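Local coordinates for DUF3856 domain-containing protein (Chlorobium tepidum, PDB 2HR2) that is of unknown function but adopts a TPR-like alpha-alpha superhelix, a fold that in relatives commonly serves protein-protein binding, at residues V9-A14 and A53-F58. Residues are numbered along the deposited sequence; the frame is centred on the assembly and turned at random.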
ATOM      1  N   VAL A   9      19.862   5.363   5.042  1.00 59.58           N
ATOM      2  CA  VAL A   9      19.615   6.375   4.017  1.00 59.17           C
ATOM      3  C   VAL A   9      19.331   5.713   2.668  1.00 59.35           C
ATOM      4  O   VAL A   9      18.449   6.156   1.940  1.00 59.72           O
ATOM      5  CB  VAL A   9      20.781   7.377   3.903  1.00 58.39           C
ATOM      6  CG1 VAL A   9      20.562   8.343   2.746  1.00 58.57           C
ATOM      7  CG2 VAL A   9      20.936   8.152   5.199  1.00 57.64           C
ATOM      8  N   GLY A  10      20.061   4.650   2.344  1.00 59.44           N
ATOM      9  CA  GLY A  10      19.849   3.924   1.094  1.00 59.37           C
ATOM     10  C   GLY A  10      18.423   3.419   0.954  1.00 59.31           C
ATOM     11  O   GLY A  10      17.812   3.553  -0.109  1.00 58.89           O
ATOM     12  N   ALA A  11      17.895   2.851   2.036  1.00 59.60           N
ATOM     13  CA  ALA A  11      16.533   2.321   2.062  1.00 59.69           C
ATOM     14  C   ALA A  11      15.500   3.439   1.968  1.00 59.68           C
ATOM     15  O   ALA A  11      14.532   3.319   1.226  1.00 59.69           O
ATOM     16  CB  ALA A  11      16.309   1.494   3.322  1.00 59.48           C
ATOM     17  N   TYR A  12      15.703   4.512   2.730  1.00 60.24           N
ATOM     18  CA  TYR A  12      14.802   5.672   2.682  1.00 60.53           C
ATOM     19  C   TYR A  12      14.732   6.298   1.289  1.00 59.91           C
ATOM     20  O   TYR A  12      13.646   6.606   0.814  1.00 59.37           O
ATOM     21  CB  TYR A  12      15.169   6.734   3.733  1.00 61.78           C
ATOM     22  CG  TYR A  12      14.361   6.643   5.011  1.00 63.62           C
ATOM     23  CD1 TYR A  12      14.540   5.599   5.909  1.00 65.69           C
ATOM     24  CD2 TYR A  12      13.419   7.618   5.321  1.00 68.60           C
ATOM     25  CE1 TYR A  12      13.792   5.522   7.081  1.00 67.01           C
ATOM     26  CE2 TYR A  12      12.670   7.551   6.483  1.00 70.71           C
ATOM     27  CZ  TYR A  12      12.860   6.504   7.361  1.00 69.49           C
ATOM     28  OH  TYR A  12      12.111   6.449   8.514  1.00 68.67           O
ATOM     29  N   LEU A  13      15.877   6.470   0.633  1.00 60.00           N
ATOM     30  CA  LEU A  13      15.898   7.055  -0.708  1.00 59.94           C
ATOM     31  C   LEU A  13      15.266   6.130  -1.748  1.00 59.85           C
ATOM     32  O   LEU A  13      14.635   6.603  -2.691  1.00 59.59           O
ATOM     33  CB  LEU A  13      17.316   7.444  -1.122  1.00 59.45           C
ATOM     34  CG  LEU A  13      17.948   8.570  -0.298  1.00 59.39           C
ATOM     35  CD1 LEU A  13      19.400   8.793  -0.703  1.00 60.20           C
ATOM     36  CD2 LEU A  13      17.160   9.857  -0.432  1.00 59.18           C
ATOM     37  N   ALA A  14      15.438   4.820  -1.579  1.00 59.81           N
ATOM     38  CA  ALA A  14      14.828   3.858  -2.484  1.00 59.84           C
ATOM     39  C   ALA A  14      13.305   3.951  -2.388  1.00 60.22           C
ATOM     40  O   ALA A  14      12.622   3.938  -3.413  1.00 59.96           O
ATOM     41  CB  ALA A  14      15.298   2.446  -2.166  1.00 59.56           C
ATOM     42  N   ALA A  53       9.317  -3.137  11.210  1.00 60.15           N
ATOM     43  CA  ALA A  53       7.912  -3.488  11.031  1.00 60.30           C
ATOM     44  C   ALA A  53       7.164  -2.415  10.237  1.00 60.62           C
ATOM     45  O   ALA A  53       6.474  -2.717   9.258  1.00 60.52           O
ATOM     46  CB  ALA A  53       7.254  -3.708  12.379  1.00 60.16           C
ATOM     47  N   GLY A  54       7.320  -1.164  10.665  1.00 60.82           N
ATOM     48  CA  GLY A  54       6.689  -0.029  10.001  1.00 60.68           C
ATOM     49  C   GLY A  54       7.237   0.224   8.611  1.00 60.40           C
ATOM     50  O   GLY A  54       6.476   0.452   7.679  1.00 60.29           O
ATOM     51  N   PHE A  55       8.557   0.174   8.470  1.00 59.99           N
ATOM     52  CA  PHE A  55       9.187   0.404   7.183  1.00 59.74           C
ATOM     53  C   PHE A  55       8.771  -0.649   6.157  1.00 60.14           C
ATOM     54  O   PHE A  55       8.464  -0.309   5.014  1.00 60.29           O
ATOM     55  CB  PHE A  55      10.704   0.440   7.323  1.00 58.47           C
ATOM     56  CG  PHE A  55      11.412   0.832   6.064  1.00 57.26           C
ATOM     57  CD1 PHE A  55      11.500   2.164   5.697  1.00 55.82           C
ATOM     58  CD2 PHE A  55      11.988  -0.125   5.245  1.00 56.73           C
ATOM     59  CE1 PHE A  55      12.149   2.537   4.541  1.00 56.42           C
ATOM     60  CE2 PHE A  55      12.644   0.240   4.082  1.00 57.62           C
ATOM     61  CZ  PHE A  55      12.723   1.572   3.730  1.00 56.90           C
ATOM     62  N   ASP A  56       8.763  -1.918   6.558  1.00 60.46           N
ATOM     63  CA  ASP A  56       8.331  -2.995   5.663  1.00 61.12           C
ATOM     64  C   ASP A  56       6.854  -2.827   5.264  1.00 61.08           C
ATOM     65  O   ASP A  56       6.477  -3.111   4.120  1.00 61.01           O
ATOM     66  CB  ASP A  56       8.582  -4.380   6.286  1.00 61.57           C
ATOM     67  CG  ASP A  56      10.070  -4.741   6.359  1.00 63.51           C
ATOM     68  OD1 ASP A  56      10.872  -4.211   5.563  1.00 68.43           O
ATOM     69  OD2 ASP A  56      10.441  -5.575   7.211  1.00 66.03           O
ATOM     70  N   ALA A  57       6.031  -2.350   6.196  1.00 60.77           N
ATOM     71  CA  ALA A  57       4.620  -2.102   5.907  1.00 60.75           C
ATOM     72  C   ALA A  57       4.451  -1.036   4.829  1.00 60.95           C
ATOM     73  O   ALA A  57       3.627  -1.180   3.928  1.00 61.47           O
ATOM     74  CB  ALA A  57       3.888  -1.683   7.170  1.00 60.95           C
ATOM     75  N   PHE A  58       5.240   0.027   4.926  1.00 61.06           N
ATOM     76  CA  PHE A  58       5.194   1.125   3.970  1.00 61.33           C
ATOM     77  C   PHE A  58       5.623   0.621   2.592  1.00 60.98           C
ATOM     78  O   PHE A  58       5.003   0.959   1.586  1.00 61.30           O
ATOM     79  CB  PHE A  58       6.113   2.258   4.432  1.00 62.67           C
ATOM     80  CG  PHE A  58       5.585   3.065   5.602  1.00 64.95           C
ATOM     81  CD1 PHE A  58       4.722   2.524   6.558  1.00 68.28           C
ATOM     82  CD2 PHE A  58       6.038   4.366   5.789  1.00 69.81           C
ATOM     83  CE1 PHE A  58       4.283   3.280   7.633  1.00 69.58           C
ATOM     84  CE2 PHE A  58       5.605   5.127   6.864  1.00 71.34           C
ATOM     85  CZ  PHE A  58       4.726   4.583   7.788  1.00 69.72           C
TER
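Tyr-12 and Phe-55 are the residues whose CA atoms come nearest across helical segments 9-14 and 53-58, at 8.9 Å, so the gap is closed mainly by the Phe-55 side chain; no hydrogen bond crosses it. CG of Phe-55 lies anti to the backbone N (chi1 -173°), which extends the ring from the 53-58 backbone to the other helix. The far end of that ring makes the contact with Ala-11: CZ of Phe-55 is 3.6 Å from CB of Ala-11, and the methyl also meets CE2 of Phe-55 at 3.9 Å. At the ring edge, close to its plane, the carbonyl O of Ala-11 approaches CZ of Phe-55 to 3.5 Å. The two atoms of this small, buried residue thus come from different directions, the carbonyl O edge-on and the methyl beyond the CZ-CE2 end, raised well out of the ring plane. Tyr-12 reaches the other flank of the ring tip, where its CD1 lies 4.1 Å from CE1 of Phe-55. The two ring planes are inclined by only 27°, but with centroids 5.7 Å apart they are slid so far that they hardly overlap; the evidence supports an oblique apolar contact, not a full stack. The 135 Å² buried in total is correspondingly modest. A leucine in place of Phe-55 would probably fall short of Ala-11, opening a gap beside its methyl and depriving the Tyr-12 ring of its aromatic neighbour. Phe-55 also packs edge-to-face on Phe-50, just before helix 52-69, and touches Leu-15 one turn further along helix 4-24. The contact therefore joins the first and third helices of the alpha-alpha superhelix, while helix 27-41 packs against both through Ala-14 and Asp-56, and helix 73-90 meets Ala-53 and Ala-57 through Tyr-86.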